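Local coordinates for protein cysteine synthase (Fusobacterium nucleatum subsp. nucleatum strain ATCC 25586, PDB 5XEM) that probably makes L-cysteine from O-acetyl-L-serine and hydrogen sulfide, as a pyridoxal 5'-phosphate enzyme that also produces hydrogen sulfide and lanthionine, at residues A[68-73]-A[129-134]; A[203-208]-A[244-249]; A[251-256]-A[267-272]. All blocks are in the same frame, centred on the assembly; numbering follows the deposited sequence.

Contact 1. Residues A[68-73]-A[129-134]; sequences VIIEAT and EKLEEL. With 85F ((2R)-2-azanyl-3-[(2R)-2-azanyl-3-oxidanyl-3-oxidanylidene-propyl]sulfanyl-propanoic acid), chain C.
Ile70 and Ala72 of strand 68-72 pack against Leu131 and Leu134 of helix 123-136, one of the helix-on-sheet layers of the smaller parallel sheet in this fold type II PLP enzyme. The short strand and helix segments run nearly antiparallel, at 162°, with their axes 8.7 Å apart. No hydrogen bond joins them, and the interface is apolar and buried. Ile70 and Leu131 carry most of it. Ile70 CG2 lies anti to the backbone N, with CG1 beside that N (chi1 -49°), and this turns the CG2 methyl to the helix. There it meets Leu131 CD2 at 3.4 Å, tighter than usual for two carbons. The two side chains lie alongside each other, pointing opposite ways. Leu134 comes in at a slant, with its CD1 3.8 Å from Ile70 CG2, so one methyl of Ile70 serves both leucines. The two methyls of Leu131 divide their work. CD2 takes Ile70, while CD1 of Leu131 rests by the next inward-facing residue, 4.1 Å from Ala72 CB. Val95 of the neighbouring strand 92-97 also touches both leucines. Glu71 leaves the strand on the side away from the helix, and its carboxylate is held by the backbone N-H groups of Asn145 and Gln146, one on each oxygen. Within the helix, Lys130 NZ bonds Glu133 OE2 at 2.6 Å in a salt bridge, approaching from above the carboxylate plane. The C-terminal end of the strand leads into the active site. Gly75 N and Gly78 N also bond the Thr73 hydroxyl, which reaches the bound lanthionine. Thr73 OG1 is anti to its own N (chi1 175°). The hydrogen bond from Thr73 OG1 to 85F O, a carboxylate oxygen, is 2.7 Å long.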
loop_
_atom_site.group_PDB
_atom_site.type_symbol
_atom_site.label_atom_id
_atom_site.label_comp_id
_atom_site.label_asym_id
_atom_site.label_seq_id
_atom_site.Cartn_x
_atom_site.Cartn_y
_atom_site.Cartn_z
ATOM N N VAL A 68 -4.722 -23.535 -15.343
ATOM C CA VAL A 68 -4.130 -22.215 -15.598
ATOM C C VAL A 68 -5.234 -21.157 -15.535
ATOM O O VAL A 68 -6.260 -21.289 -16.218
ATOM C CB VAL A 68 -3.417 -22.188 -16.965
ATOM C CG1 VAL A 68 -2.830 -20.816 -17.260
ATOM C CG2 VAL A 68 -2.299 -23.244 -16.985
ATOM N N ILE A 69 -5.005 -20.098 -14.762
ATOM C CA ILE A 69 -5.951 -19.004 -14.680
ATOM C C ILE A 69 -5.513 -18.005 -15.763
ATOM O O ILE A 69 -4.332 -17.705 -15.871
ATOM C CB ILE A 69 -5.954 -18.331 -13.295
ATOM C CG1 ILE A 69 -6.058 -19.381 -12.180
ATOM C CG2 ILE A 69 -7.048 -17.274 -13.210
ATOM C CD1 ILE A 69 -7.190 -20.371 -12.330
ATOM N N ILE A 70 -6.464 -17.536 -16.558
ATOM C CA ILE A 70 -6.191 -16.607 -17.673
ATOM C C ILE A 70 -7.184 -15.450 -17.610
ATOM O O ILE A 70 -8.395 -15.673 -17.556
ATOM C CB ILE A 70 -6.304 -17.292 -19.052
ATOM C CG1 ILE A 70 -5.523 -18.612 -19.111
ATOM C CG2 ILE A 70 -5.784 -16.334 -20.136
ATOM C CD1 ILE A 70 -5.806 -19.494 -20.335
ATOM N N GLU A 71 -6.700 -14.200 -17.585
ATOM C CA GLU A 71 -7.579 -13.046 -17.452
ATOM C C GLU A 71 -7.069 -11.866 -18.263
ATOM O O GLU A 71 -5.852 -11.636 -18.348
ATOM C CB GLU A 71 -7.742 -12.628 -15.958
ATOM C CG GLU A 71 -8.720 -11.476 -15.691
ATOM C CD GLU A 71 -10.196 -11.832 -15.909
ATOM O OE1 GLU A 71 -10.483 -12.843 -16.588
ATOM O OE2 GLU A 71 -11.069 -11.106 -15.374
ATOM N N ALA A 72 -8.016 -11.143 -18.861
ATOM C CA ALA A 72 -7.763 -9.825 -19.454
ATOM C C ALA A 72 -8.002 -8.716 -18.420
ATOM O O ALA A 72 -9.069 -8.649 -17.774
ATOM C CB ALA A 72 -8.646 -9.613 -20.675
ATOM N N THR A 73 -7.035 -7.814 -18.304
ATOM C CA THR A 73 -7.115 -6.779 -17.281
ATOM C C THR A 73 -6.387 -5.517 -17.711
ATOM O O THR A 73 -5.479 -5.574 -18.539
ATOM C CB THR A 73 -6.508 -7.308 -15.957
ATOM O OG1 THR A 73 -6.479 -6.252 -14.986
ATOM C CG2 THR A 73 -5.114 -7.804 -16.153
ATOM N N GLU A 129 -9.777 -10.753 -27.021
ATOM C CA GLU A 129 -9.546 -11.529 -28.230
ATOM C C GLU A 129 -8.274 -12.389 -28.111
ATOM O O GLU A 129 -8.255 -13.544 -28.551
ATOM C CB GLU A 129 -9.473 -10.615 -29.458
ATOM C CG GLU A 129 -10.822 -9.987 -29.815
ATOM C CD GLU A 129 -10.717 -8.958 -30.933
ATOM O OE1 GLU A 129 -9.583 -8.615 -31.327
ATOM O OE2 GLU A 129 -11.774 -8.482 -31.404
ATOM N N LYS A 130 -7.231 -11.851 -27.487
ATOM C CA LYS A 130 -5.990 -12.606 -27.310
ATOM C C LYS A 130 -6.210 -13.858 -26.425
ATOM O O LYS A 130 -5.521 -14.886 -26.601
ATOM C CB LYS A 130 -4.904 -11.697 -26.721
ATOM C CG LYS A 130 -3.548 -12.341 -26.508
ATOM C CD LYS A 130 -2.858 -12.673 -27.821
ATOM C CE LYS A 130 -1.412 -13.086 -27.578
ATOM N NZ LYS A 130 -0.652 -13.265 -28.857
ATOM N N LEU A 131 -7.154 -13.781 -25.485
ATOM C CA LEU A 131 -7.421 -14.938 -24.615
ATOM C C LEU A 131 -7.762 -16.183 -25.425
ATOM O O LEU A 131 -7.396 -17.302 -25.026
ATOM C CB LEU A 131 -8.557 -14.674 -23.615
ATOM C CG LEU A 131 -8.374 -13.548 -22.604
ATOM C CD1 LEU A 131 -9.558 -13.499 -21.659
ATOM C CD2 LEU A 131 -7.082 -13.703 -21.814
ATOM N N GLU A 132 -8.407 -15.996 -26.586
ATOM C CA GLU A 132 -8.814 -17.122 -27.428
ATOM C C GLU A 132 -7.634 -17.969 -27.841
ATOM O O GLU A 132 -7.698 -19.205 -27.791
ATOM C CB GLU A 132 -9.599 -16.655 -28.676
ATOM C CG GLU A 132 -10.919 -15.980 -28.343
ATOM C CD GLU A 132 -11.767 -16.844 -27.415
ATOM O OE1 GLU A 132 -11.820 -18.068 -27.666
ATOM O OE2 GLU A 132 -12.314 -16.315 -26.423
ATOM N N GLU A 133 -6.555 -17.300 -28.220
ATOM C CA GLU A 133 -5.278 -17.924 -28.530
ATOM C C GLU A 133 -4.640 -18.625 -27.313
ATOM O O GLU A 133 -4.171 -19.749 -27.411
ATOM C CB GLU A 133 -4.386 -16.805 -29.080
ATOM C CG GLU A 133 -2.985 -17.117 -29.539
ATOM C CD GLU A 133 -2.327 -15.853 -30.113
ATOM O OE1 GLU A 133 -3.004 -15.087 -30.838
ATOM O OE2 GLU A 133 -1.145 -15.603 -29.801
ATOM N N LEU A 134 -4.639 -17.989 -26.152
ATOM C CA LEU A 134 -4.066 -18.633 -24.972
ATOM C C LEU A 134 -4.853 -19.904 -24.580
ATOM O O LEU A 134 -4.269 -20.881 -24.112
ATOM C CB LEU A 134 -4.005 -17.653 -23.814
ATOM C CG LEU A 134 -3.240 -16.348 -24.076
ATOM C CD1 LEU A 134 -3.187 -15.514 -22.805
ATOM C CD2 LEU A 134 -1.845 -16.645 -24.618
HETATM N N 85F C . -10.098 -1.937 -13.629
HETATM C CA 85F C . -10.250 -3.211 -14.363
HETATM C CB 85F C . -10.552 -2.941 -15.853
HETATM S SG 85F C . -12.174 -2.283 -16.157
HETATM C CD 85F C . -12.349 -2.167 -17.951
HETATM C CE 85F C . -11.328 -1.227 -18.645
HETATM N NZ2 85F C . -11.264 0.087 -17.993
HETATM C CZ1 85F C . -11.797 -1.034 -20.113
HETATM O OH1 85F C . -11.181 -0.143 -20.771
HETATM O OH2 85F C . -12.742 -1.726 -20.584
HETATM C C 85F C . -9.007 -4.066 -14.237
HETATM O OXT 85F C . -8.284 -3.866 -13.249
HETATM O O 85F C . -8.820 -4.947 -15.113
#

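Contact 2. Residues A[203-208]-A[244-249]; sequences PVEPAS and ILVCED
Strands 203-206 and 245-247 pair in parallel at one end of the six-stranded mixed sheet, with 245-247 outermost within the chain. They belong to a beta-alpha-beta unit with helix 211-214. Backbone hydrogen bonds come first. Leu245 N donates to Pro203 O at 3.0 Å, Glu205 N to Leu245 O, and Cys247 N to Glu205 O. Just past the strand, Ala207 N donates to Cys247 O at 2.8 Å, nearly straight at the hydrogen but from above the carbonyl plane. Val204 CA to Leu245 O and Val246 CA to Glu205 O are CA-H...O contacts.

Side-chain packing lies on both faces. Val204 and Leu245 share one, against Ala277 of helix 269-284. On the other, the aliphatic CG of Glu205 lies 3.9 Å from Val246 CG1. Glu205 OE2 and OE1 are hydrogen-bonded to Ser213 OG and Leu212 N. Pro203 CG meets Ile244 CD1 at 3.8 Å, the side chains nearly perpendicular. Glu248, with Asp250, belongs to a calcium site of this protein. Its chain bends at chi2 (-82°), packing carboxylate carbon CD of Glu248 3.4 Å from the Ala207 CB methyl.

Water joins the ends. One molecule accepts from Ser208 N and donates to Cys247 O and Asp249 OD1, which also bonds Lys221 N. Another accepts from Asp249 N and donates to Glu248 OE1 and to Ser208 OG, which also bonds Pro219 O.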
loop_
_atom_site.group_PDB
_atom_site.type_symbol
_atom_site.label_atom_id
_atom_site.label_comp_id
_atom_site.label_asym_id
_atom_site.label_seq_id
_atom_site.Cartn_x
_atom_site.Cartn_y
_atom_site.Cartn_z
ATOM N N PRO A 203 -22.622 6.199 -11.065
ATOM C CA PRO A 203 -21.391 5.813 -11.716
ATOM C C PRO A 203 -20.699 7.027 -12.327
ATOM O O PRO A 203 -21.378 8.025 -12.677
ATOM C CB PRO A 203 -21.876 4.852 -12.798
ATOM C CG PRO A 203 -23.176 5.439 -13.235
ATOM C CD PRO A 203 -23.763 6.068 -11.999
ATOM N N VAL A 204 -19.365 6.953 -12.461
ATOM C CA VAL A 204 -18.592 7.967 -13.133
ATOM C C VAL A 204 -17.887 7.300 -14.311
ATOM O O VAL A 204 -17.414 6.166 -14.200
ATOM C CB VAL A 204 -17.524 8.626 -12.213
ATOM C CG1 VAL A 204 -16.886 9.807 -12.947
ATOM C CG2 VAL A 204 -18.109 9.022 -10.848
ATOM N N GLU A 205 -17.851 7.987 -15.441
ATOM C CA GLU A 205 -17.089 7.525 -16.605
ATOM C C GLU A 205 -16.180 8.642 -17.098
ATOM O O GLU A 205 -16.334 9.804 -16.696
ATOM C CB GLU A 205 -18.057 7.022 -17.695
ATOM C CG GLU A 205 -18.845 8.104 -18.408
ATOM C CD GLU A 205 -19.799 7.555 -19.462
ATOM O OE1 GLU A 205 -19.758 6.332 -19.737
ATOM O OE2 GLU A 205 -20.583 8.357 -20.020
ATOM N N PRO A 206 -15.183 8.312 -17.931
ATOM C CA PRO A 206 -14.320 9.375 -18.432
ATOM C C PRO A 206 -15.093 10.309 -19.365
ATOM O O PRO A 206 -15.798 9.831 -20.273
ATOM C CB PRO A 206 -13.243 8.615 -19.217
ATOM C CG PRO A 206 -13.296 7.236 -18.705
ATOM C CD PRO A 206 -14.711 6.986 -18.337
ATOM N N ALA A 207 -14.926 11.604 -19.179
ATOM C CA ALA A 207 -15.571 12.571 -20.083
ATOM C C ALA A 207 -15.151 12.368 -21.526
ATOM O O ALA A 207 -15.975 12.602 -22.405
ATOM C CB ALA A 207 -15.303 14.017 -19.649
ATOM N N SER A 208 -13.904 11.950 -21.797
ATOM C CA SER A 208 -13.473 11.720 -23.187
ATOM C C SER A 208 -13.720 10.277 -23.685
ATOM O O SER A 208 -13.315 9.907 -24.791
ATOM C CB SER A 208 -12.008 12.114 -23.375
ATOM O OG SER A 208 -11.226 11.561 -22.368
ATOM N N ILE A 244 -25.519 9.724 -14.817
ATOM C CA ILE A 244 -24.140 9.344 -15.182
ATOM C C ILE A 244 -23.279 10.583 -14.967
ATOM O O ILE A 244 -23.552 11.640 -15.527
ATOM C CB ILE A 244 -24.000 8.943 -16.656
ATOM C CG1 ILE A 244 -25.059 7.911 -17.094
ATOM C CG2 ILE A 244 -22.571 8.476 -16.929
ATOM C CD1 ILE A 244 -25.060 6.584 -16.366
ATOM N N LEU A 245 -22.234 10.463 -14.156
ATOM C CA LEU A 245 -21.311 11.560 -13.924
ATOM C C LEU A 245 -20.058 11.298 -14.750
ATOM O O LEU A 245 -19.773 10.151 -15.115
ATOM C CB LEU A 245 -20.964 11.680 -12.446
ATOM C CG LEU A 245 -22.163 11.737 -11.480
ATOM C CD1 LEU A 245 -21.682 11.812 -10.038
ATOM C CD2 LEU A 245 -23.076 12.906 -11.825
ATOM N N VAL A 246 -19.352 12.374 -15.057
ATOM C CA VAL A 246 -18.137 12.300 -15.823
ATOM C C VAL A 246 -17.012 13.117 -15.216
ATOM O O VAL A 246 -17.241 13.994 -14.381
ATOM C CB VAL A 246 -18.359 12.762 -17.277
ATOM C CG1 VAL A 246 -19.481 11.959 -17.918
ATOM C CG2 VAL A 246 -18.625 14.279 -17.340
ATOM N N CYS A 247 -15.792 12.844 -15.684
ATOM C CA CYS A 247 -14.630 13.639 -15.332
ATOM C C CYS A 247 -13.642 13.688 -16.490
ATOM O O CYS A 247 -13.348 12.677 -17.113
ATOM C CB CYS A 247 -13.947 13.071 -14.098
ATOM S SG CYS A 247 -12.649 14.136 -13.427
ATOM N N GLU A 248 -13.153 14.883 -16.785
ATOM C CA GLU A 248 -12.079 15.082 -17.760
ATOM C C GLU A 248 -10.728 14.597 -17.211
ATOM O O GLU A 248 -10.498 14.584 -16.013
ATOM C CB GLU A 248 -11.994 16.559 -18.182
ATOM C CG GLU A 248 -13.272 17.107 -18.842
ATOM C CD GLU A 248 -13.401 16.772 -20.334
ATOM O OE1 GLU A 248 -12.523 16.096 -20.911
ATOM O OE2 GLU A 248 -14.398 17.211 -20.949
ATOM N N ASP A 249 -9.849 14.207 -18.111
ATOM C CA ASP A 249 -8.523 13.713 -17.732
ATOM C C ASP A 249 -7.782 14.711 -16.840
ATOM O O ASP A 249 -7.271 14.335 -15.798
ATOM C CB ASP A 249 -7.682 13.472 -18.975
ATOM C CG ASP A 249 -8.170 12.312 -19.838
ATOM O OD1 ASP A 249 -8.993 11.470 -19.360
ATOM O OD2 ASP A 249 -7.702 12.229 -20.989
HETATM O O HOH W 1 -11.849 11.735 -19.464
HETATM O O HOH W 2 -10.506 14.307 -20.940
#

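Contact 3. Residues A[251-256]-A[267-272]; sequences DAFEMM and GGISTG. With PLP (pyridoxal-5'-phosphate), chain D.
Ile269 packs its branches against Phe253 and Met256, where the first turn of helix 269-284 meets helix 249-263. Its CG2 is anti to the backbone N (chi1 -54°) and sits over one face of the Phe253 ring. This is a CH-pi contact, with Ile269 CG2 4.1 Å from the Phe253 ring centroid and 14° off the normal. The other branch reaches further along the ring, with Ile269 CD1 3.7 Å from Phe253 CZ. Phe253 sets out away from the partner segment, yet its ring reaches back to Ile269. Met256 is fully extended, with chi1, chi2 and chi3 all near 180°. This straight chain runs along the start of the second helix. Met256 SD lies beside Ile269 CG1 at 3.9 Å, and Met256 CE ends 3.2 Å from Gly267 O, a close approach. Gly268, the N-cap residue of helix 269-284, lies beside Met256 SD. Met255 behaves differently. Met255 CB lies 3.5 Å from Gly272 O, but bends at chi2 and chi3 take its end away from the partner segment. Met255 also lines the pocket of a bound 2-(2-methoxyethoxy)ethanol, probably from the crystallisation liquor.

The backbones come closest at Gly272. With no side chain there, the CA atoms of Met256 and Gly272 approach to 4.1 Å, and Gly272 CA makes a CA-H...O contact with Ala252 O. A water also bridges the backbones, donating to Met256 O and accepting from Gly267 N.

Ser270 points away from this interface. Ser270 OG donates a 2.6 Å hydrogen bond to N1 of PLP. A serine hydroxyl at the pyridine nitrogen is typical of the cofactor site of fold type II PLP enzymes such as the cysteine synthases.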
loop_
_atom_site.group_PDB
_atom_site.type_symbol
_atom_site.label_atom_id
_atom_site.label_comp_id
_atom_site.label_asym_id
_atom_site.label_seq_id
_atom_site.Cartn_x
_atom_site.Cartn_y
_atom_site.Cartn_z
ATOM N N ASP A 251 -8.768 17.239 -14.952
ATOM C CA ASP A 251 -9.394 17.412 -13.643
ATOM C C ASP A 251 -9.141 16.206 -12.716
ATOM O O ASP A 251 -8.940 16.384 -11.503
ATOM C CB ASP A 251 -10.898 17.628 -13.792
ATOM C CG ASP A 251 -11.246 18.924 -14.494
ATOM O OD1 ASP A 251 -10.418 19.869 -14.453
ATOM O OD2 ASP A 251 -12.349 18.997 -15.090
ATOM N N ALA A 252 -9.119 15.000 -13.290
ATOM C CA ALA A 252 -8.826 13.789 -12.511
ATOM C C ALA A 252 -7.403 13.845 -11.920
ATOM O O ALA A 252 -7.217 13.551 -10.750
ATOM C CB ALA A 252 -9.020 12.518 -13.355
ATOM N N PHE A 253 -6.420 14.211 -12.738
ATOM C CA PHE A 253 -5.049 14.353 -12.281
ATOM C C PHE A 253 -4.948 15.469 -11.239
ATOM O O PHE A 253 -4.289 15.310 -10.201
ATOM C CB PHE A 253 -4.094 14.610 -13.452
ATOM C CG PHE A 253 -3.708 13.358 -14.195
ATOM C CD1 PHE A 253 -2.737 12.509 -13.683
ATOM C CD2 PHE A 253 -4.346 13.001 -15.358
ATOM C CE1 PHE A 253 -2.398 11.333 -14.341
ATOM C CE2 PHE A 253 -4.003 11.836 -16.028
ATOM C CZ PHE A 253 -3.037 11.010 -15.530
ATOM N N GLU A 254 -5.614 16.588 -11.503
ATOM C CA GLU A 254 -5.576 17.711 -10.569
ATOM C C GLU A 254 -6.109 17.304 -9.183
ATOM O O GLU A 254 -5.518 17.639 -8.141
ATOM C CB GLU A 254 -6.355 18.901 -11.147
ATOM C CG GLU A 254 -6.353 20.119 -10.234
ATOM C CD GLU A 254 -6.900 21.390 -10.889
ATOM O OE1 GLU A 254 -6.826 21.527 -12.132
ATOM O OE2 GLU A 254 -7.387 22.257 -10.131
ATOM N N MET A 255 -7.218 16.575 -9.163
ATOM C CA MET A 255 -7.851 16.179 -7.924
ATOM C C MET A 255 -7.070 15.048 -7.232
ATOM O O MET A 255 -7.035 15.008 -6.013
ATOM C CB MET A 255 -9.308 15.778 -8.176
ATOM C CG MET A 255 -10.187 15.756 -6.948
ATOM S SD MET A 255 -10.120 17.239 -5.899
ATOM C CE MET A 255 -9.964 18.537 -7.124
ATOM N N MET A 256 -6.453 14.156 -7.998
ATOM C CA MET A 256 -5.533 13.165 -7.405
ATOM C C MET A 256 -4.450 13.915 -6.608
ATOM O O MET A 256 -4.142 13.580 -5.473
ATOM C CB MET A 256 -4.881 12.341 -8.506
ATOM C CG MET A 256 -3.939 11.262 -8.023
ATOM S SD MET A 256 -3.278 10.376 -9.435
ATOM C CE MET A 256 -1.969 9.426 -8.650
ATOM N N GLY A 267 -4.360 8.296 -3.761
ATOM C CA GLY A 267 -5.223 7.431 -4.529
ATOM C C GLY A 267 -4.817 7.456 -5.978
ATOM O O GLY A 267 -4.033 8.312 -6.417
ATOM N N GLY A 268 -5.366 6.540 -6.757
ATOM C CA GLY A 268 -5.054 6.512 -8.172
ATOM C C GLY A 268 -5.787 7.589 -8.968
ATOM O O GLY A 268 -6.533 8.398 -8.420
ATOM N N ILE A 269 -5.604 7.543 -10.281
ATOM C CA ILE A 269 -6.181 8.538 -11.177
ATOM C C ILE A 269 -7.685 8.462 -11.122
ATOM O O ILE A 269 -8.375 9.487 -11.101
ATOM C CB ILE A 269 -5.679 8.378 -12.624
ATOM C CG1 ILE A 269 -4.141 8.381 -12.718
ATOM C CG2 ILE A 269 -6.231 9.510 -13.502
ATOM C CD1 ILE A 269 -3.557 7.704 -13.969
ATOM N N SER A 270 -8.221 7.243 -11.107
ATOM C CA SER A 270 -9.673 7.073 -11.010
ATOM C C SER A 270 -10.249 7.595 -9.705
ATOM O O SER A 270 -11.428 7.978 -9.663
ATOM C CB SER A 270 -10.106 5.618 -11.269
ATOM O OG SER A 270 -9.874 4.773 -10.168
ATOM N N THR A 271 -9.465 7.591 -8.624
ATOM C CA THR A 271 -9.914 8.181 -7.372
ATOM C C THR A 271 -10.034 9.704 -7.535
ATOM O O THR A 271 -10.998 10.287 -7.039
ATOM C CB THR A 271 -8.950 7.869 -6.197
ATOM O OG1 THR A 271 -8.944 6.444 -5.961
ATOM C CG2 THR A 271 -9.350 8.614 -4.944
ATOM N N GLY A 272 -9.073 10.315 -8.220
ATOM C CA GLY A 272 -9.173 11.740 -8.549
ATOM C C GLY A 272 -10.415 12.038 -9.374
ATOM O O GLY A 272 -11.129 12.997 -9.100
HETATM N N1 PLP D . -10.350 2.356 -11.034
HETATM C C2 PLP D . -9.320 1.517 -11.230
HETATM C C2A PLP D . -7.911 1.928 -10.801
HETATM C C3 PLP D . -9.520 0.248 -11.804
HETATM O O3 PLP D . -8.466 -0.589 -11.976
HETATM C C4 PLP D . -10.798 -0.145 -12.193
HETATM C C4A PLP D . -11.057 -1.504 -12.822
HETATM C C5 PLP D . -11.848 0.755 -11.969
HETATM C C6 PLP D . -11.587 1.990 -11.381
HETATM C C5A PLP D . -13.283 0.441 -12.334
HETATM O O4P PLP D . -13.824 -0.579 -11.420
HETATM P P PLP D . -14.982 -1.630 -11.859
HETATM O O1P PLP D . -15.466 -2.305 -10.700
HETATM O O2P PLP D . -14.334 -2.471 -12.847
HETATM O O3P PLP D . -15.983 -0.777 -12.554
HETATM O O HOH W 3 -4.518 11.088 -4.268
#

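From the N terminus, contact 1 comes first. It closes a long loop within the smaller parallel sheet region, joining strand 68-72 to helix 123-136. The chain then returns to the larger mixed sheet. Contact 2 closes the span from strand 200-206 to the edge strand 245-247. Contact 3 follows at once and closes the short span between helices 249-263 and 269-284. The three are in series, and none nest or cross. Contacts 2 and 3 touch, with Cys247 SG 3.6 Å from Ala252 N, and strand 245-247 runs on into helix 249-263. Contact 1 stands apart, its centre 28 Å from that of contact 2 and 30 Å from that of contact 3. Contacts 1 and 3 meet the same lanthionine-PLP Schiff base from different parts of the fold.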